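Local atomic coordinates of putative periplasmic protein (Salmonella enterica, PDB entry 3OE3), a protein that probably inhibits C-type lysozymes in the bacterial periplasm, as a small beta-barrel lipoprotein that would guard the cell wall against host lysozyme. Residues 50-55 / 65-70; 28-33 / 43-48; 16-21 / 81-86; 32-37 / 61-66; 6-11 / 20-25. All blocks are in the same frame, centred on the assembly; numbering follows the deposited sequence.

Contact 1 (50-55 / 65-70)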
# COMPACT_ATOMS: atom_id res chain seq x y z
N SER C 50 -12.50 10.93 -16.63
CA SER C 50 -11.75 9.71 -16.87
C SER C 50 -10.28 10.03 -17.13
O SER C 50 -9.95 11.15 -17.53
CB SER C 50 -12.34 8.93 -18.05
OG SER C 50 -13.67 8.52 -17.77
N GLY C 51 -9.39 9.06 -16.93
CA GLY C 51 -9.79 7.73 -16.52
C GLY C 51 -9.86 7.54 -15.02
O GLY C 51 -10.94 7.52 -14.43
N ALA C 52 -8.71 7.40 -14.38
CA ALA C 52 -8.71 7.12 -12.95
C ALA C 52 -7.61 7.91 -12.27
O ALA C 52 -6.42 7.62 -12.42
CB ALA C 52 -8.57 5.63 -12.71
N ASN C 53 -8.02 8.93 -11.52
CA ASN C 53 -7.10 9.87 -10.91
C ASN C 53 -7.26 9.84 -9.41
O ASN C 53 -8.38 9.88 -8.89
CB ASN C 53 -7.38 11.27 -11.44
CG ASN C 53 -7.41 11.31 -12.96
OD1 ASN C 53 -6.43 10.98 -13.61
ND2 ASN C 53 -8.54 11.68 -13.52
N TYR C 54 -6.13 9.77 -8.72
CA TYR C 54 -6.14 9.54 -7.27
C TYR C 54 -5.45 10.67 -6.53
O TYR C 54 -4.52 11.29 -7.04
CB TYR C 54 -5.46 8.21 -6.92
CG TYR C 54 -6.06 6.98 -7.57
CD1 TYR C 54 -5.78 6.66 -8.90
CD2 TYR C 54 -6.92 6.13 -6.86
CE1 TYR C 54 -6.33 5.54 -9.51
CE2 TYR C 54 -7.47 5.01 -7.47
CZ TYR C 54 -7.17 4.72 -8.78
OH TYR C 54 -7.71 3.61 -9.38
N GLU C 55 -5.89 10.92 -5.30
CA GLU C 55 -5.24 11.90 -4.43
C GLU C 55 -4.98 11.31 -3.06
O GLU C 55 -5.72 10.46 -2.59
CB GLU C 55 -6.08 13.18 -4.31
CG GLU C 55 -7.39 12.98 -3.58
CD GLU C 55 -8.13 14.30 -3.31
OE1 GLU C 55 -7.53 15.38 -3.47
OE2 GLU C 55 -9.31 14.23 -2.91
N LEU C 65 -1.99 10.98 -8.51
CA LEU C 65 -1.64 9.97 -9.49
C LEU C 65 -2.70 10.04 -10.58
O LEU C 65 -3.90 9.81 -10.32
CB LEU C 65 -1.62 8.58 -8.82
CG LEU C 65 -1.45 7.37 -9.74
CD1 LEU C 65 -0.04 7.38 -10.35
CD2 LEU C 65 -1.72 6.05 -8.98
N TYR C 66 -2.28 10.39 -11.79
CA TYR C 66 -3.21 10.49 -12.89
C TYR C 66 -3.00 9.33 -13.83
O TYR C 66 -1.89 9.14 -14.33
CB TYR C 66 -3.02 11.81 -13.63
CG TYR C 66 -3.28 13.01 -12.77
CD1 TYR C 66 -4.54 13.58 -12.73
CD2 TYR C 66 -2.29 13.56 -11.98
CE1 TYR C 66 -4.79 14.68 -11.93
CE2 TYR C 66 -2.53 14.65 -11.18
CZ TYR C 66 -3.79 15.21 -11.17
OH TYR C 66 -4.03 16.31 -10.37
N THR C 67 -4.05 8.56 -14.08
CA THR C 67 -3.90 7.40 -14.94
C THR C 67 -4.95 7.37 -16.04
O THR C 67 -6.07 7.86 -15.87
CB THR C 67 -3.96 6.08 -14.14
OG1 THR C 67 -5.32 5.67 -13.96
CG2 THR C 67 -3.28 6.23 -12.77
N LYS C 68 -4.55 6.80 -17.17
CA LYS C 68 -5.37 6.73 -18.37
C LYS C 68 -4.94 5.49 -19.11
O LYS C 68 -3.83 5.43 -19.62
CB LYS C 68 -5.12 7.97 -19.23
CG LYS C 68 -5.96 8.03 -20.49
CD LYS C 68 -7.43 8.23 -20.17
CE LYS C 68 -8.27 8.27 -21.44
NZ LYS C 68 -7.77 9.31 -22.38
N GLY C 69 -5.81 4.49 -19.18
CA GLY C 69 -5.46 3.23 -19.81
C GLY C 69 -4.26 2.59 -19.13
O GLY C 69 -4.28 2.31 -17.93
N LYS C 70 -3.20 2.38 -19.90
CA LYS C 70 -2.00 1.72 -19.40
C LYS C 70 -0.98 2.73 -18.90
O LYS C 70 0.11 2.34 -18.46
CB LYS C 70 -1.35 0.90 -20.51
CG LYS C 70 -2.23 -0.18 -21.09
CD LYS C 70 -1.51 -0.90 -22.20
CE LYS C 70 -2.47 -1.76 -23.00
NZ LYS C 70 -2.09 -1.74 -24.43
O HOH W 1 -6.46 10.70 -16.16
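The ring of Tyr54 meets Leu65 at its edge: the carbonyl oxygen of Leu65 lies near the ring plane, while Leu65 CD2 packs 4.1 Å from Tyr54 CD1, the two side chains running side by side into the barrel. Across the other face of this antiparallel beta hairpin, the amide of Asn53 crosses the Tyr66 side chain at about a right angle, its plane turned 50° from the ring, and Asn53 OD1 comes within 3.3 Å of Tyr66 CD1. Strands 52-56 and 64-68 are neighbours in the eight-stranded barrel. Tyr54 and Leu65 form a hydrogen-bonded pair, Tyr54 N giving a short bond of 2.7 Å to Leu65 O; Asn53 and Tyr66 form the non-hydrogen-bonded pair beside it. At Ala52 the pattern changes. Ala52 N reaches Thr67 O almost straight (174° at the hydrogen), but the return bond from Thr67 N to Ala52 O is weak. Thr67 places OG1 between its backbone N and carbonyl carbon (chi1 85°), which turns the hydroxyl onto an in-plane lone pair of Ala52 O. The side chains of Tyr54 and Leu65 also touch Met43, on the strand beyond. Near the open end of the hairpin one water donates to both Asn53 OD1, at 2.6 Å, and Thr67 O, at 2.9 Å.

Contact 2 (28-33 / 43-48)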
# COMPACT_ATOMS: atom_id res chain seq x y z
N GLY C 28 -17.36 -1.55 -5.72
CA GLY C 28 -16.92 -0.57 -6.71
C GLY C 28 -16.16 0.65 -6.19
O GLY C 28 -16.04 1.64 -6.91
N ASN C 29 -15.65 0.60 -4.97
CA ASN C 29 -14.82 1.68 -4.46
C ASN C 29 -13.38 1.47 -4.88
O ASN C 29 -12.93 0.35 -5.01
CB ASN C 29 -14.93 1.78 -2.93
CG ASN C 29 -16.30 2.24 -2.49
OD1 ASN C 29 -17.04 2.85 -3.26
ND2 ASN C 29 -16.66 1.94 -1.24
N ALA C 30 -12.66 2.57 -5.10
CA ALA C 30 -11.30 2.48 -5.63
C ALA C 30 -10.30 3.29 -4.82
O ALA C 30 -10.56 4.45 -4.49
CB ALA C 30 -11.26 2.92 -7.10
N TYR C 31 -9.16 2.66 -4.53
CA TYR C 31 -8.08 3.31 -3.81
C TYR C 31 -6.78 2.91 -4.48
O TYR C 31 -6.74 1.97 -5.28
CB TYR C 31 -8.04 2.88 -2.33
CG TYR C 31 -9.36 3.01 -1.62
CD1 TYR C 31 -10.28 1.97 -1.63
CD2 TYR C 31 -9.69 4.16 -0.91
CE1 TYR C 31 -11.49 2.07 -0.98
CE2 TYR C 31 -10.91 4.27 -0.24
CZ TYR C 31 -11.80 3.22 -0.29
OH TYR C 31 -13.03 3.29 0.36
N ALA C 32 -5.70 3.62 -4.14
CA ALA C 32 -4.37 3.27 -4.62
C ALA C 32 -3.39 3.49 -3.50
O ALA C 32 -3.62 4.30 -2.62
CB ALA C 32 -4.00 4.13 -5.83
N ILE C 33 -2.28 2.75 -3.52
CA ILE C 33 -1.21 3.01 -2.58
C ILE C 33 0.10 3.08 -3.35
O ILE C 33 0.39 2.21 -4.15
CB ILE C 33 -1.06 1.92 -1.51
CG1 ILE C 33 -2.40 1.62 -0.82
CG2 ILE C 33 -0.03 2.35 -0.45
CD1 ILE C 33 -2.37 0.30 -0.08
N MSE C 43 -4.24 6.57 -1.19
CA MSE C 43 -4.91 7.53 -2.05
C MSE C 43 -6.33 7.10 -2.36
O MSE C 43 -6.63 5.91 -2.39
CB MSE C 43 -4.12 7.70 -3.34
CG MSE C 43 -2.64 7.82 -3.09
SE MSE C 43 -1.67 7.97 -4.78
CE MSE C 43 -1.86 9.87 -5.06
N ARG C 44 -7.19 8.08 -2.64
CA ARG C 44 -8.59 7.81 -2.97
C ARG C 44 -8.83 8.24 -4.41
O ARG C 44 -8.18 9.16 -4.92
CB ARG C 44 -9.52 8.60 -2.03
CG ARG C 44 -9.39 10.11 -2.19
CD ARG C 44 -10.40 10.87 -1.37
NE ARG C 44 -11.76 10.51 -1.74
CZ ARG C 44 -12.46 11.10 -2.71
NH1 ARG C 44 -11.93 12.10 -3.41
NH2 ARG C 44 -13.69 10.69 -2.98
N LEU C 45 -9.76 7.57 -5.09
CA LEU C 45 -10.15 7.97 -6.44
C LEU C 45 -10.93 9.28 -6.40
O LEU C 45 -11.86 9.45 -5.60
CB LEU C 45 -11.00 6.87 -7.09
CG LEU C 45 -11.46 7.15 -8.53
CD1 LEU C 45 -10.33 6.90 -9.51
CD2 LEU C 45 -12.69 6.29 -8.89
N MSE C 46 -10.55 10.21 -7.27
CA MSE C 46 -11.29 11.46 -7.44
C MSE C 46 -12.40 11.24 -8.47
O MSE C 46 -12.13 10.99 -9.64
CB MSE C 46 -10.37 12.59 -7.89
CG MSE C 46 -9.43 13.08 -6.79
SE MSE C 46 -8.21 14.50 -7.40
CE MSE C 46 -7.25 13.48 -8.65
N LYS C 47 -13.64 11.34 -8.03
CA LYS C 47 -14.74 11.20 -8.97
C LYS C 47 -14.77 12.35 -9.98
O LYS C 47 -15.54 13.30 -9.85
CB LYS C 47 -16.08 11.04 -8.25
CG LYS C 47 -16.41 9.59 -7.92
CD LYS C 47 -15.43 8.99 -6.93
CE LYS C 47 -16.07 8.84 -5.56
NZ LYS C 47 -17.37 8.11 -5.66
N MSE C 48 -13.91 12.26 -10.99
CA MSE C 48 -13.78 13.30 -11.99
C MSE C 48 -13.57 12.70 -13.37
O MSE C 48 -13.77 11.50 -13.58
CB MSE C 48 -12.61 14.22 -11.66
CG MSE C 48 -11.28 13.50 -11.66
SE MSE C 48 -9.75 14.69 -11.60
CE MSE C 48 -10.07 15.54 -9.88
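Ala30 and Leu45 touch through their CB atoms, 4.0 Å apart, in the antiparallel hairpin of strands 30-36 and 39-45, two adjacent staves of the beta barrel. The Leu45 side chain can be followed outward from there. Its CB also lies 3.6 Å from Ala30 O, the carbonyl that accepts the Leu45 N-H; CG stands anti to the backbone N (chi1 -179°), and of the two methyls CD2 returns to Ala30 CB at 4.1 Å. CD1 points the other way, to Ala52 and the ring of Tyr54 on the next strand. Ala32 and Met43, a selenomethionine, form a hydrogen-bonded pair in which Ala32 N binds Met43 O at 3.0 Å and Met43 N binds Ala32 O at 2.8 Å. Next to this pair Tyr31 faces Arg44 without backbone bonds, on the opposite side of the sheet. That side turns toward the dimer partner: Tyr31 OH is hydrogen-bonded to Glu4 of the second subunit, and Ile33 packs on Ile33 of that subunit. The base of the tyrosine stays with the hairpin, its CB lying 3.3 Å from Met43 O, which approaches the ring at its edge.

Contact 3 (16-21 / 81-86); sequences QVMEVI and PVLSNC
Segment 16-21, on strand 16-24, runs past segment 81-86 without pairing with it: the closest CA atoms, those of Gln16 and Leu83, are 7.5 Å apart, and no hydrogen bond joins the segments. In the eight-stranded barrel, strand 5-12 lies between strands 16-24 and 80-88, so their side chains meet past that strand, from the exposed Gln16 to the buried Met18 and Cys86. Segment 81-86 is bent by a classic beta bulge, in which Val82 and Leu83 both face Leu74. The Leu83 and Gln16 side chains cross at about a right angle, with Leu83 CD2 3.5 Å from Gln16 CB, on the root of a glutamine whose NE2 binds Asp14 O. Leu83 CD1 rests on Met18, a selenomethionine whose chain runs aslant to the leucine, 3.7 Å from its CB, and also meets CG and SE. Met18 is extended through its first two torsions (chi1 180°), then bends at chi3 (67°), carrying CE past Leu83 to Cys86. Leu65 of strand 64-68 reaches the same methionine across the interior. Cys86 is disulfide-bonded to Cys12, linking the first and last strands covalently. The methionine ends against this bridge, with Met18 CE 4.0 Å from Cys86 SG.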
# COMPACT_ATOMS: atom_id res chain seq x y z
N GLN C 16 13.29 4.91 -14.04
CA GLN C 16 12.57 4.78 -12.78
C GLN C 16 11.43 3.78 -12.90
O GLN C 16 10.84 3.61 -13.95
CB GLN C 16 11.99 6.13 -12.38
CG GLN C 16 13.02 7.22 -12.20
CD GLN C 16 14.02 6.88 -11.13
OE1 GLN C 16 13.65 6.59 -9.99
NE2 GLN C 16 15.30 6.92 -11.48
N VAL C 17 11.12 3.13 -11.79
CA VAL C 17 10.01 2.19 -11.74
C VAL C 17 9.03 2.69 -10.69
O VAL C 17 9.42 3.27 -9.68
CB VAL C 17 10.49 0.79 -11.36
CG1 VAL C 17 9.31 -0.16 -11.19
CG2 VAL C 17 11.46 0.26 -12.41
N MSE C 18 7.74 2.51 -10.94
CA MSE C 18 6.74 2.83 -9.92
C MSE C 18 5.86 1.63 -9.64
O MSE C 18 5.24 1.12 -10.56
CB MSE C 18 5.85 3.99 -10.40
CG MSE C 18 4.77 4.40 -9.42
SE MSE C 18 3.79 6.00 -9.96
CE MSE C 18 2.89 5.26 -11.53
N GLU C 19 5.82 1.18 -8.39
CA GLU C 19 4.84 0.18 -7.96
C GLU C 19 3.57 0.90 -7.49
O GLU C 19 3.64 1.89 -6.76
CB GLU C 19 5.36 -0.63 -6.77
CG GLU C 19 6.22 -1.82 -7.11
CD GLU C 19 6.46 -2.71 -5.90
OE1 GLU C 19 5.94 -2.39 -4.80
OE2 GLU C 19 7.16 -3.73 -6.05
N VAL C 20 2.41 0.39 -7.88
CA VAL C 20 1.16 0.85 -7.32
C VAL C 20 0.35 -0.36 -6.88
O VAL C 20 0.23 -1.34 -7.61
CB VAL C 20 0.34 1.68 -8.33
CG1 VAL C 20 -0.91 2.26 -7.65
CG2 VAL C 20 1.18 2.81 -8.95
N ILE C 21 -0.17 -0.30 -5.66
CA ILE C 21 -1.16 -1.27 -5.20
C ILE C 21 -2.53 -0.65 -5.44
O ILE C 21 -2.81 0.44 -4.95
CB ILE C 21 -1.02 -1.59 -3.70
CG1 ILE C 21 0.37 -2.13 -3.37
CG2 ILE C 21 -2.07 -2.60 -3.29
CD1 ILE C 21 0.72 -3.43 -4.03
N PRO C 81 6.29 17.36 -11.59
CA PRO C 81 6.54 15.96 -11.93
C PRO C 81 7.33 15.23 -10.85
O PRO C 81 8.32 15.76 -10.34
CB PRO C 81 7.35 16.04 -13.22
CG PRO C 81 7.01 17.38 -13.80
CD PRO C 81 6.81 18.28 -12.62
N VAL C 82 6.89 14.02 -10.53
CA VAL C 82 7.64 13.15 -9.64
C VAL C 82 8.11 11.94 -10.45
O VAL C 82 9.31 11.65 -10.51
CB VAL C 82 6.80 12.70 -8.45
CG1 VAL C 82 7.60 11.74 -7.58
CG2 VAL C 82 6.35 13.92 -7.65
N LEU C 83 7.17 11.27 -11.10
CA LEU C 83 7.50 10.19 -12.03
C LEU C 83 6.67 10.41 -13.28
O LEU C 83 5.46 10.64 -13.18
CB LEU C 83 7.21 8.82 -11.40
CG LEU C 83 8.12 8.40 -10.26
CD1 LEU C 83 7.55 7.17 -9.56
CD2 LEU C 83 9.54 8.11 -10.78
N SER C 84 7.31 10.37 -14.45
CA SER C 84 6.67 10.84 -15.69
C SER C 84 6.66 9.77 -16.77
O SER C 84 7.53 8.89 -16.80
CB SER C 84 7.39 12.08 -16.24
OG SER C 84 7.38 13.17 -15.32
N ASN C 85 5.66 9.85 -17.64
CA ASN C 85 5.55 8.95 -18.78
C ASN C 85 5.63 7.50 -18.33
O ASN C 85 6.37 6.70 -18.88
CB ASN C 85 6.64 9.28 -19.81
CG ASN C 85 6.49 8.49 -21.10
OD1 ASN C 85 5.38 8.19 -21.55
ND2 ASN C 85 7.61 8.17 -21.72
N CYS C 86 4.83 7.16 -17.33
CA CYS C 86 4.81 5.79 -16.83
C CYS C 86 3.88 4.92 -17.65
O CYS C 86 2.80 5.35 -18.04
CB CYS C 86 4.36 5.77 -15.36
SG CYS C 86 5.48 6.71 -14.26

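Contact 4 (32-37 / 61-66)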
# COMPACT_ATOMS: atom_id res chain seq x y z
N ALA C 32 -5.70 3.62 -4.14
CA ALA C 32 -4.37 3.27 -4.62
C ALA C 32 -3.39 3.49 -3.50
O ALA C 32 -3.62 4.30 -2.62
CB ALA C 32 -4.00 4.13 -5.83
N ILE C 33 -2.28 2.75 -3.52
CA ILE C 33 -1.21 3.01 -2.58
C ILE C 33 0.10 3.08 -3.35
O ILE C 33 0.39 2.21 -4.15
CB ILE C 33 -1.06 1.92 -1.51
CG1 ILE C 33 -2.40 1.62 -0.82
CG2 ILE C 33 -0.03 2.35 -0.45
CD1 ILE C 33 -2.37 0.30 -0.08
N ILE C 34 0.86 4.14 -3.09
CA ILE C 34 2.20 4.29 -3.67
C ILE C 34 3.22 4.42 -2.56
O ILE C 34 2.86 4.64 -1.41
CB ILE C 34 2.28 5.52 -4.61
CG1 ILE C 34 2.01 6.81 -3.84
CG2 ILE C 34 1.33 5.35 -5.80
CD1 ILE C 34 2.31 8.11 -4.66
N SER C 35 4.50 4.25 -2.89
CA SER C 35 5.57 4.41 -1.92
C SER C 35 6.48 5.53 -2.41
O SER C 35 7.01 5.46 -3.52
CB SER C 35 6.34 3.09 -1.79
OG SER C 35 7.41 3.20 -0.87
N GLN C 36 6.63 6.57 -1.59
CA GLN C 36 7.52 7.70 -1.89
C GLN C 36 8.28 8.12 -0.64
O GLN C 36 7.71 8.17 0.45
CB GLN C 36 6.71 8.90 -2.39
CG GLN C 36 6.33 8.83 -3.85
CD GLN C 36 7.53 8.96 -4.76
OE1 GLN C 36 8.31 9.90 -4.65
NE2 GLN C 36 7.70 7.99 -5.64
N VAL C 37 9.55 8.48 -0.80
CA VAL C 37 10.38 8.89 0.33
C VAL C 37 10.25 7.89 1.47
O VAL C 37 10.16 8.26 2.64
CB VAL C 37 10.04 10.31 0.81
CG1 VAL C 37 11.21 10.88 1.61
CG2 VAL C 37 9.74 11.20 -0.39
N TYR C 61 -0.12 15.51 2.44
CA TYR C 61 0.57 15.11 1.22
C TYR C 61 -0.16 15.68 0.02
O TYR C 61 -1.39 15.78 0.01
CB TYR C 61 0.63 13.59 1.12
CG TYR C 61 1.45 12.94 2.21
CD1 TYR C 61 2.78 12.61 2.01
CD2 TYR C 61 0.89 12.67 3.44
CE1 TYR C 61 3.53 12.02 3.00
CE2 TYR C 61 1.62 12.08 4.45
CZ TYR C 61 2.94 11.76 4.22
OH TYR C 61 3.68 11.17 5.22
N THR C 62 0.60 16.05 -1.01
CA THR C 62 -0.00 16.62 -2.20
C THR C 62 0.20 15.74 -3.43
O THR C 62 -0.02 16.18 -4.56
CB THR C 62 0.56 18.03 -2.49
OG1 THR C 62 1.96 17.94 -2.79
CG2 THR C 62 0.36 18.95 -1.28
N TYR C 63 0.61 14.49 -3.23
CA TYR C 63 0.73 13.56 -4.33
C TYR C 63 -0.62 13.34 -5.01
O TYR C 63 -1.64 13.14 -4.34
CB TYR C 63 1.28 12.20 -3.87
CG TYR C 63 2.70 12.26 -3.35
CD1 TYR C 63 3.77 12.61 -4.19
CD2 TYR C 63 2.99 11.96 -2.03
CE1 TYR C 63 5.05 12.65 -3.72
CE2 TYR C 63 4.29 12.01 -1.54
CZ TYR C 63 5.31 12.36 -2.40
OH TYR C 63 6.61 12.42 -1.92
N LYS C 64 -0.60 13.37 -6.33
CA LYS C 64 -1.72 12.95 -7.14
C LYS C 64 -1.22 12.03 -8.26
O LYS C 64 -0.16 12.26 -8.88
CB LYS C 64 -2.48 14.15 -7.70
CG LYS C 64 -3.19 14.98 -6.64
CD LYS C 64 -3.97 16.14 -7.27
CE LYS C 64 -4.90 16.79 -6.26
NZ LYS C 64 -4.20 17.14 -5.00
N LEU C 65 -1.99 10.98 -8.51
CA LEU C 65 -1.64 9.97 -9.49
C LEU C 65 -2.70 10.04 -10.58
O LEU C 65 -3.90 9.81 -10.32
CB LEU C 65 -1.62 8.58 -8.82
CG LEU C 65 -1.45 7.37 -9.74
CD1 LEU C 65 -0.04 7.38 -10.35
CD2 LEU C 65 -1.72 6.05 -8.98
N TYR C 66 -2.28 10.39 -11.79
CA TYR C 66 -3.21 10.49 -12.89
C TYR C 66 -3.00 9.33 -13.83
O TYR C 66 -1.89 9.14 -14.33
CB TYR C 66 -3.02 11.81 -13.63
CG TYR C 66 -3.28 13.01 -12.77
CD1 TYR C 66 -4.54 13.58 -12.73
CD2 TYR C 66 -2.29 13.56 -11.98
CE1 TYR C 66 -4.79 14.68 -11.93
CE2 TYR C 66 -2.53 14.65 -11.18
CZ TYR C 66 -3.79 15.21 -11.17
OH TYR C 66 -4.03 16.31 -10.37
O HOH W 2 8.55 12.97 -3.77
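Gln36 and Tyr63 are brought together by two torsions of the glutamine: chi1 (-80°) sets CG beside the backbone N, and a bend at chi2 (-68°) folds the chain over the tyrosine ring. Here strand 30-36 of the beta barrel meets segment 61-66, which leads into strand 64-68, across the barrel interior; the two are not paired and share no direct hydrogen bond. Gln36 CG makes a CH-pi contact over one face of the Tyr63 ring, 4.3 Å from its centroid and 25° off the normal. Gln36 CB sits farther out along the ring, 3.6 Å from Tyr63 OH, and the CG2 methyl of Val37 comes to the same oxygen at 3.7 Å. Deeper in the barrel the contact becomes wholly apolar. Ile34 CD1 packs on Tyr63 CB, and Leu65 CD2 reaches toward both Ile34 CG2 and Ala32 CB, at 4.3 Å from the latter. Met43, on strand 39-45, touches Ile34, Tyr63 and Leu65, linking the two sides through the core. At the outer end a water lying in the Tyr63 ring plane joins the polar tips, 2.7 Å from Tyr63 OH and 3.2 Å from Gln36 OE1.

Contact 5 (6-11 / 20-25)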
# COMPACT_ATOMS: atom_id res chain seq x y z
N SER C 6 -4.57 -5.68 -6.19
CA SER C 6 -3.62 -6.08 -7.22
C SER C 6 -2.44 -5.13 -7.22
O SER C 6 -2.53 -4.02 -6.70
CB SER C 6 -4.29 -6.11 -8.60
OG SER C 6 -4.86 -4.86 -8.93
N LYS C 7 -1.33 -5.58 -7.77
CA LYS C 7 -0.14 -4.75 -7.86
C LYS C 7 0.21 -4.51 -9.32
O LYS C 7 0.26 -5.45 -10.12
CB LYS C 7 1.05 -5.42 -7.17
CG LYS C 7 2.37 -4.67 -7.42
CD LYS C 7 3.59 -5.44 -6.93
CE LYS C 7 3.70 -5.38 -5.42
NZ LYS C 7 5.02 -5.87 -4.93
N SER C 8 0.44 -3.24 -9.65
CA SER C 8 0.87 -2.87 -10.99
C SER C 8 2.27 -2.30 -10.92
O SER C 8 2.60 -1.55 -10.01
CB SER C 8 -0.05 -1.81 -11.57
OG SER C 8 -1.30 -2.37 -11.94
N ILE C 9 3.09 -2.66 -11.90
CA ILE C 9 4.43 -2.12 -11.98
C ILE C 9 4.54 -1.29 -13.27
O ILE C 9 4.16 -1.76 -14.35
CB ILE C 9 5.48 -3.24 -11.92
CG1 ILE C 9 5.38 -3.96 -10.57
CG2 ILE C 9 6.89 -2.69 -12.15
CD1 ILE C 9 6.45 -4.98 -10.32
N TYR C 10 5.03 -0.05 -13.16
CA TYR C 10 5.14 0.85 -14.30
C TYR C 10 6.60 1.15 -14.57
O TYR C 10 7.38 1.36 -13.64
CB TYR C 10 4.44 2.19 -14.01
CG TYR C 10 2.93 2.14 -13.89
CD1 TYR C 10 2.31 1.78 -12.69
CD2 TYR C 10 2.12 2.51 -14.96
CE1 TYR C 10 0.95 1.75 -12.58
CE2 TYR C 10 0.72 2.47 -14.85
CZ TYR C 10 0.16 2.08 -13.65
OH TYR C 10 -1.23 2.05 -13.51
N THR C 11 6.96 1.19 -15.85
CA THR C 11 8.25 1.72 -16.26
C THR C 11 8.08 3.20 -16.60
O THR C 11 7.18 3.56 -17.36
CB THR C 11 8.83 0.97 -17.48
OG1 THR C 11 7.77 0.64 -18.39
CG2 THR C 11 9.48 -0.32 -17.02
N VAL C 20 2.41 0.39 -7.88
CA VAL C 20 1.16 0.85 -7.32
C VAL C 20 0.35 -0.36 -6.88
O VAL C 20 0.23 -1.34 -7.61
CB VAL C 20 0.34 1.68 -8.33
CG1 VAL C 20 -0.91 2.26 -7.65
CG2 VAL C 20 1.18 2.81 -8.95
N ILE C 21 -0.17 -0.30 -5.66
CA ILE C 21 -1.16 -1.27 -5.20
C ILE C 21 -2.53 -0.65 -5.44
O ILE C 21 -2.81 0.44 -4.95
CB ILE C 21 -1.02 -1.59 -3.70
CG1 ILE C 21 0.37 -2.13 -3.37
CG2 ILE C 21 -2.07 -2.60 -3.29
CD1 ILE C 21 0.72 -3.43 -4.03
N TYR C 22 -3.36 -1.32 -6.23
CA TYR C 22 -4.71 -0.84 -6.45
C TYR C 22 -5.70 -1.68 -5.65
O TYR C 22 -5.59 -2.91 -5.63
CB TYR C 22 -5.07 -0.93 -7.94
CG TYR C 22 -4.35 0.10 -8.80
CD1 TYR C 22 -4.69 1.44 -8.73
CD2 TYR C 22 -3.37 -0.29 -9.71
CE1 TYR C 22 -4.06 2.38 -9.53
CE2 TYR C 22 -2.73 0.66 -10.53
CZ TYR C 22 -3.09 2.00 -10.42
OH TYR C 22 -2.49 2.97 -11.21
N VAL C 23 -6.63 -1.01 -5.00
CA VAL C 23 -7.72 -1.65 -4.26
C VAL C 23 -9.01 -1.31 -4.98
O VAL C 23 -9.36 -0.14 -5.15
CB VAL C 23 -7.79 -1.14 -2.82
CG1 VAL C 23 -8.96 -1.83 -2.06
CG2 VAL C 23 -6.45 -1.38 -2.11
N ASN C 24 -9.71 -2.33 -5.44
CA ASN C 24 -10.96 -2.14 -6.13
C ASN C 24 -11.98 -3.05 -5.47
O ASN C 24 -11.97 -4.25 -5.72
CB ASN C 24 -10.82 -2.49 -7.60
CG ASN C 24 -10.01 -1.47 -8.36
OD1 ASN C 24 -10.46 -0.34 -8.55
ND2 ASN C 24 -8.81 -1.84 -8.77
N THR C 25 -12.83 -2.49 -4.62
CA THR C 25 -13.69 -3.33 -3.78
C THR C 25 -14.83 -3.90 -4.61
O THR C 25 -15.15 -3.39 -5.69
CB THR C 25 -14.27 -2.58 -2.55
OG1 THR C 25 -15.30 -1.69 -2.97
CG2 THR C 25 -13.17 -1.79 -1.81
O HOH W 3 -7.34 -4.26 -7.75
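Tyr10 OH accepts a hydrogen bond from Tyr22 OH at 2.8 Å, the phenols coming from opposite directions over the antiparallel hairpin of strands 5-12 and 16-24. Tyr10 OH lies at the edge of the Tyr22 ring, near its plane. Ser8 OG occupies an in-plane edge position too, 3.6 Å from Tyr22 CE2, while Val20 CG1 lies over one face of the ring, offset toward the rim. The other Val20 methyl, CG2, packs 3.8 Å from Tyr10 CE1, so the branched valine serves both tyrosines. Beneath them the backbones bind in two regular pairs, Ser6 with Tyr22 and Ser8 with Val20, each with both N-H groups donating; Ser8 N to Val20 O is almost straight, at 173°. Lys7 and Ile21 sit between these pairs on the opposite face, where Ile21 CD1 lies 3.7 Å from Lys7 CB. The ammonium end of Lys7 leads away to Glu19 and to the carbonyl of Met40 of the second subunit. At the open end of the hairpin a water connects Ser6 OG, Tyr22 O and Asn24 ND2, donating to the carbonyl and accepting from the amide. The two faces thus differ: one combines a phenol-phenol bond and serine hydroxyls with valine packing, running from the buried Tyr10 and Val20 to the exposed Ser6, and on the other Lys7 carries charge to the dimer interface, where two partners would probably hold the ammonium.

Contacts 1, 2 and 5 each join consecutive strands of the barrel by backbone hydrogen bonds, whereas contacts 3 and 4 bring non-neighbouring strands together through side chains. All five are partly buried; the centre of contact 4 lies nearest the centre of the chain, about 6 Å away, and that of contact 2 farthest, about 9 Å. Leu65 belongs to contacts 1 and 4 and also packs on Met18 of contact 3 and Tyr22 of contact 5. Contact 2 shares Ala32 with contact 4. Waters lie at the ends of contacts 1, 4 and 5, and bonds to the second subunit on the outer face of contacts 2, 3 and 5, while the Tyr10-Tyr22 phenol bond lies on the inward side.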